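Local coordinates for protein MtVAO615 (Myceliophthora thermophila, PDB 6F72) that is probably an FAD-dependent oxidoreductase whose reduced flavin reacts rapidly with molecular oxygen, although no substrate has yet been identified, at residues A[275-280]-A[284-289]; A[526-529]-A[535-538]. All coordinates share one frame; numbering follows the deposited sequence.

Interaction 1: A[275-280]-A[284-289]; sequences YWALSG and GTFAVV. With FAD (flavin-adenine dinucleotide), chain E.
Ala277 sets its methyl squarely over the ring of Phe286: CB stands 3.6 Å from the ring centroid and only 8° off its normal, a CH-pi contact. Alanine suits this place because a single methyl lets the ring lie close against helix 272-278. Beside it, Ala277 O comes to 3.5 Å from Phe286 CE2, and Thr285 CG2 covers the other face of the ring near its rim. Leu278 works through one branch: with CG anti to its own carbonyl carbon (chi1 -74°), CD2 reaches both Val289 CG2 at 4.0 Å and Phe286 CB. A smaller alanine in place of Phe286 would probably leave the Ala277 methyl without its aromatic partner and open a gap between the helix end and the chain returning toward the cofactor. That return is part of the PCMH-type FAD-binding domain, where the helix leads through a short glycine-rich turn into strand 288-298. The start of the strand binds the adenine of FAD through backbone atoms: Val289 N donates to N1A of FAD at 2.8 Å, nearly straight at 168°, while N6A of FAD donates to Val289 O at 2.7 Å. Gly284 has a positive phi, which favours glycine, and a CB there would collide with O2B of FAD. Farther out, Leu539 and Lys543 of helix 536-546 touch Phe286, and Trp254 and Val256 of strand 251-257 touch Leu278.

Interaction 2: A[526-529]-A[535-538]; sequences NWKE and NYAR
The ring of Tyr536 carries the aliphatic part of Lys528 across one face. Lys528 CG sits 3.8 Å from the ring centroid and 1° off the normal, a CH-pi contact over the very centre, and the chain then runs on across the same face, bringing CE to 3.6 Å from Tyr536 CE2. The lysine side chain crosses that of the tyrosine at about a right angle. Lys528 starts with CG anti to the backbone N (chi1 -171°); CG and CD follow an extended course across the face, and the bend at chi3 (-87°) turns CE down past the rim beside CE2 and CZ. Trp527 approaches differently: its indole offers an edge, CH2 lying 4.1 Å from Tyr536 OH, which is near the indole plane, while Lys528 CB lies over the rim of one indole face. Tryptophan suits this position because its broad ring system is long enough to bring that edge to the phenol. The three side chains join the first turns of two successive helices, 527-532 and 536-546, in the berberine-bridge-like region of this oxidase. Tyr532, from the end of the first helix, also meets the tyrosine ring. A hydrogen bond with Gly559 N, and a weak one with Glu561 OE1, satisfy the hydroxyl of the buried Tyr536 while its ring serves as an apolar platform. Lysine suits this place at the surface because its methylenes cover the aromatic carbons while the ammonium group is likely to remain hydrated.

Overall arrangement
Interaction 1 lies in the FAD-binding region and interaction 2 in the berberine-bridge-like region, with centres about 15 Å apart. They meet directly: Arg538 packs against the indole of Trp276 as a cation-pi pair, its NH1 3.1 Å from Trp276 CE2, and Asn535 OD1 lies 3.6 Å from Trp276 CZ2. Helix 536-546 is thus shared: its N-terminal part lies in interaction 2, and farther along Leu539 touches Trp276 and Val542 touches Ala277. Their relation to the cofactor differs. FAD is held bicovalently through His157 and Cys222; segment 284-289 serves its adenine end, not the flavin, whereas in interaction 2 the side chain of Trp527 stays about 12 Å from FAD at the nearest atoms.

Interaction 1: A[275-280]-A[284-289]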
# COMPACT_ATOMS: atom_id res chain seq x y z
N TYR A 275 14.81 -10.28 9.16
CA TYR A 275 13.42 -10.30 9.64
C TYR A 275 12.99 -8.88 10.07
O TYR A 275 11.86 -8.46 9.78
CB TYR A 275 13.21 -11.34 10.78
CG TYR A 275 11.90 -11.13 11.51
CD1 TYR A 275 11.82 -10.23 12.60
CD2 TYR A 275 10.73 -11.77 11.11
CE1 TYR A 275 10.61 -9.99 13.24
CE2 TYR A 275 9.51 -11.54 11.75
CZ TYR A 275 9.46 -10.65 12.81
OH TYR A 275 8.27 -10.39 13.47
N TRP A 276 13.89 -8.19 10.78
CA TRP A 276 13.69 -6.84 11.30
C TRP A 276 13.42 -5.81 10.16
O TRP A 276 12.40 -5.10 10.19
CB TRP A 276 14.90 -6.46 12.16
CG TRP A 276 14.83 -5.11 12.81
CD1 TRP A 276 14.27 -4.80 14.02
CD2 TRP A 276 15.39 -3.89 12.30
NE1 TRP A 276 14.42 -3.45 14.29
CE2 TRP A 276 15.11 -2.87 13.26
CE3 TRP A 276 16.10 -3.55 11.14
CZ2 TRP A 276 15.50 -1.53 13.08
CZ3 TRP A 276 16.49 -2.20 10.96
CH2 TRP A 276 16.18 -1.21 11.93
N ALA A 277 14.33 -5.78 9.17
CA ALA A 277 14.26 -4.95 7.97
C ALA A 277 13.01 -5.21 7.15
O ALA A 277 12.35 -4.26 6.74
CB ALA A 277 15.51 -5.13 7.11
N LEU A 278 12.68 -6.49 6.91
CA LEU A 278 11.48 -6.85 6.14
C LEU A 278 10.15 -6.51 6.83
O LEU A 278 9.13 -6.34 6.15
CB LEU A 278 11.50 -8.32 5.71
CG LEU A 278 12.43 -8.78 4.58
CD1 LEU A 278 12.51 -10.30 4.61
CD2 LEU A 278 11.96 -8.31 3.19
N SER A 279 10.17 -6.42 8.16
CA SER A 279 8.96 -6.17 8.94
C SER A 279 8.78 -4.65 9.18
O SER A 279 8.95 -4.15 10.32
CB SER A 279 9.03 -6.95 10.27
OG SER A 279 9.10 -8.37 10.08
N GLY A 280 8.45 -3.92 8.12
CA GLY A 280 8.23 -2.46 8.21
C GLY A 280 9.28 -1.59 7.54
O GLY A 280 9.08 -0.37 7.43
N GLY A 284 10.73 -4.70 -1.70
CA GLY A 284 11.45 -4.58 -2.97
C GLY A 284 12.89 -4.15 -2.89
O GLY A 284 13.51 -3.87 -3.92
N THR A 285 13.44 -4.08 -1.69
CA THR A 285 14.85 -3.69 -1.56
C THR A 285 15.76 -4.70 -0.85
O THR A 285 16.95 -4.80 -1.18
CB THR A 285 15.02 -2.26 -1.03
OG1 THR A 285 16.41 -1.91 -1.11
CG2 THR A 285 14.55 -2.12 0.42
N PHE A 286 15.21 -5.45 0.11
CA PHE A 286 16.02 -6.35 0.94
C PHE A 286 16.19 -7.76 0.38
O PHE A 286 17.28 -8.33 0.50
CB PHE A 286 15.50 -6.42 2.38
CG PHE A 286 15.56 -5.10 3.10
CD1 PHE A 286 16.79 -4.52 3.43
CD2 PHE A 286 14.39 -4.43 3.45
CE1 PHE A 286 16.86 -3.30 4.09
CE2 PHE A 286 14.45 -3.20 4.12
CZ PHE A 286 15.68 -2.64 4.44
N ALA A 287 15.12 -8.30 -0.19
CA ALA A 287 15.04 -9.69 -0.68
C ALA A 287 13.72 -9.90 -1.42
O ALA A 287 12.78 -9.10 -1.28
CB ALA A 287 15.16 -10.68 0.49
N VAL A 288 13.64 -11.00 -2.18
CA VAL A 288 12.40 -11.38 -2.83
C VAL A 288 11.64 -12.29 -1.88
O VAL A 288 12.14 -13.37 -1.52
CB VAL A 288 12.66 -12.08 -4.19
CG1 VAL A 288 11.37 -12.34 -4.93
CG2 VAL A 288 13.59 -11.25 -5.05
N VAL A 289 10.44 -11.88 -1.50
CA VAL A 289 9.63 -12.65 -0.55
C VAL A 289 8.76 -13.65 -1.30
O VAL A 289 8.04 -13.26 -2.24
CB VAL A 289 8.74 -11.72 0.32
CG1 VAL A 289 7.61 -12.48 1.00
CG2 VAL A 289 9.60 -10.95 1.34
PA FAD E . 3.09 -3.79 -5.44
O1A FAD E . 3.10 -2.49 -6.19
O2A FAD E . 3.05 -5.04 -6.27
O5B FAD E . 4.37 -3.82 -4.47
C5B FAD E . 4.77 -2.68 -3.71
C4B FAD E . 6.26 -2.72 -3.38
O4B FAD E . 6.57 -3.94 -2.69
C3B FAD E . 7.17 -2.69 -4.59
O3B FAD E . 8.33 -1.94 -4.22
C2B FAD E . 7.56 -4.14 -4.83
O2B FAD E . 8.86 -4.25 -5.42
C1B FAD E . 7.54 -4.71 -3.42
N9A FAD E . 7.13 -6.13 -3.33
C8A FAD E . 5.87 -6.59 -3.42
N7A FAD E . 5.84 -7.94 -3.26
C5A FAD E . 7.10 -8.35 -3.05
C6A FAD E . 7.77 -9.64 -2.81
N6A FAD E . 7.03 -10.78 -2.77
N1A FAD E . 9.11 -9.65 -2.64
C2A FAD E . 9.85 -8.52 -2.69
N3A FAD E . 9.30 -7.30 -2.90
C4A FAD E . 7.95 -7.15 -3.09
N1 FAD E . -2.01 0.59 2.70
C2 FAD E . -2.40 0.55 4.00
O2 FAD E . -1.52 0.53 4.90
N3 FAD E . -3.70 0.55 4.36
C4 FAD E . -4.71 0.59 3.47
O4 FAD E . -5.91 0.59 3.85
C4X FAD E . -4.37 0.61 2.03
N5 FAD E . -5.32 0.64 1.08
C5X FAD E . -5.00 0.67 -0.25
C6 FAD E . -6.02 0.69 -1.23
C7 FAD E . -5.65 0.72 -2.60
C7M FAD E . -6.76 0.75 -3.64
C8 FAD E . -4.20 0.71 -3.00
C8M FAD E . -3.71 0.63 -4.44
C9 FAD E . -3.22 0.68 -2.01
C9A FAD E . -3.56 0.67 -0.66
N10 FAD E . -2.55 0.62 0.33
C10 FAD E . -2.92 0.61 1.69
C1' FAD E . -1.14 0.67 -0.06
C2' FAD E . -0.32 -0.59 0.02
O2' FAD E . -0.05 -0.84 1.40
C3' FAD E . 0.96 -0.28 -0.73
O3' FAD E . 0.68 0.31 -2.02
C4' FAD E . 1.82 -1.52 -0.90
O4' FAD E . 3.11 -1.15 -1.39
C5' FAD E . 1.15 -2.56 -1.79
O5' FAD E . 2.00 -3.67 -2.02
P FAD E . 1.62 -4.72 -3.18
O1P FAD E . 0.18 -5.11 -3.03
O2P FAD E . 2.73 -5.75 -3.16
O3P FAD E . 1.79 -3.82 -4.50

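Interaction 2: A[526-529]-A[535-538]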
# COMPACT_ATOMS: atom_id res chain seq x y z
N ASN A 526 12.00 14.78 1.05
CA ASN A 526 12.44 14.42 2.42
C ASN A 526 12.12 12.95 2.78
O ASN A 526 11.96 12.60 3.97
CB ASN A 526 11.84 15.40 3.47
CG ASN A 526 12.52 15.29 4.85
OD1 ASN A 526 13.73 15.04 4.95
ND2 ASN A 526 11.74 15.48 5.92
N TRP A 527 12.06 12.08 1.76
CA TRP A 527 11.67 10.68 1.94
C TRP A 527 12.50 9.92 2.98
O TRP A 527 11.94 9.17 3.76
CB TRP A 527 11.66 9.89 0.61
CG TRP A 527 12.99 9.85 -0.06
CD1 TRP A 527 13.50 10.77 -0.93
CD2 TRP A 527 13.99 8.84 0.08
NE1 TRP A 527 14.75 10.41 -1.33
CE2 TRP A 527 15.09 9.22 -0.73
CE3 TRP A 527 14.07 7.64 0.82
CZ2 TRP A 527 16.26 8.46 -0.83
CZ3 TRP A 527 15.25 6.88 0.72
CH2 TRP A 527 16.32 7.29 -0.10
N LYS A 528 13.82 10.11 2.97
CA LYS A 528 14.74 9.33 3.79
C LYS A 528 14.45 9.52 5.28
O LYS A 528 14.22 8.54 6.01
CB LYS A 528 16.20 9.68 3.47
CG LYS A 528 17.21 8.75 4.13
CD LYS A 528 18.65 9.19 3.89
CE LYS A 528 19.18 8.61 2.59
NZ LYS A 528 20.53 9.13 2.24
N GLU A 529 14.45 10.78 5.70
CA GLU A 529 14.18 11.13 7.08
C GLU A 529 12.74 10.80 7.45
O GLU A 529 12.48 10.31 8.54
CB GLU A 529 14.50 12.61 7.33
CG GLU A 529 14.05 13.16 8.67
CD GLU A 529 14.11 14.68 8.70
OE1 GLU A 529 15.23 15.24 8.54
OE2 GLU A 529 13.04 15.32 8.89
N ASN A 535 16.04 4.72 12.25
CA ASN A 535 16.25 3.33 11.77
C ASN A 535 17.08 3.18 10.50
O ASN A 535 17.56 2.09 10.22
CB ASN A 535 14.93 2.60 11.56
CG ASN A 535 14.33 2.09 12.85
OD1 ASN A 535 15.03 1.90 13.86
ND2 ASN A 535 13.03 1.85 12.82
N TYR A 536 17.23 4.27 9.75
CA TYR A 536 17.85 4.21 8.42
C TYR A 536 19.27 3.65 8.37
O TYR A 536 19.57 2.85 7.48
CB TYR A 536 17.76 5.56 7.67
CG TYR A 536 18.00 5.37 6.19
CD1 TYR A 536 16.96 4.94 5.36
CD2 TYR A 536 19.27 5.59 5.62
CE1 TYR A 536 17.16 4.73 4.01
CE2 TYR A 536 19.48 5.38 4.26
CZ TYR A 536 18.42 4.95 3.47
OH TYR A 536 18.60 4.75 2.11
N ALA A 537 20.12 4.03 9.32
CA ALA A 537 21.50 3.53 9.35
C ALA A 537 21.52 2.00 9.44
O ALA A 537 22.28 1.35 8.71
CB ALA A 537 22.28 4.15 10.49
N ARG A 538 20.67 1.44 10.30
CA ARG A 538 20.62 -0.00 10.54
C ARG A 538 19.97 -0.73 9.37
O ARG A 538 20.44 -1.81 8.99
CB ARG A 538 19.91 -0.36 11.85
CG ARG A 538 20.26 -1.77 12.30
CD ARG A 538 19.32 -2.32 13.35
NE ARG A 538 19.46 -3.77 13.40
CZ ARG A 538 18.62 -4.60 14.01
NH1 ARG A 538 17.55 -4.14 14.65
NH2 ARG A 538 18.87 -5.91 13.99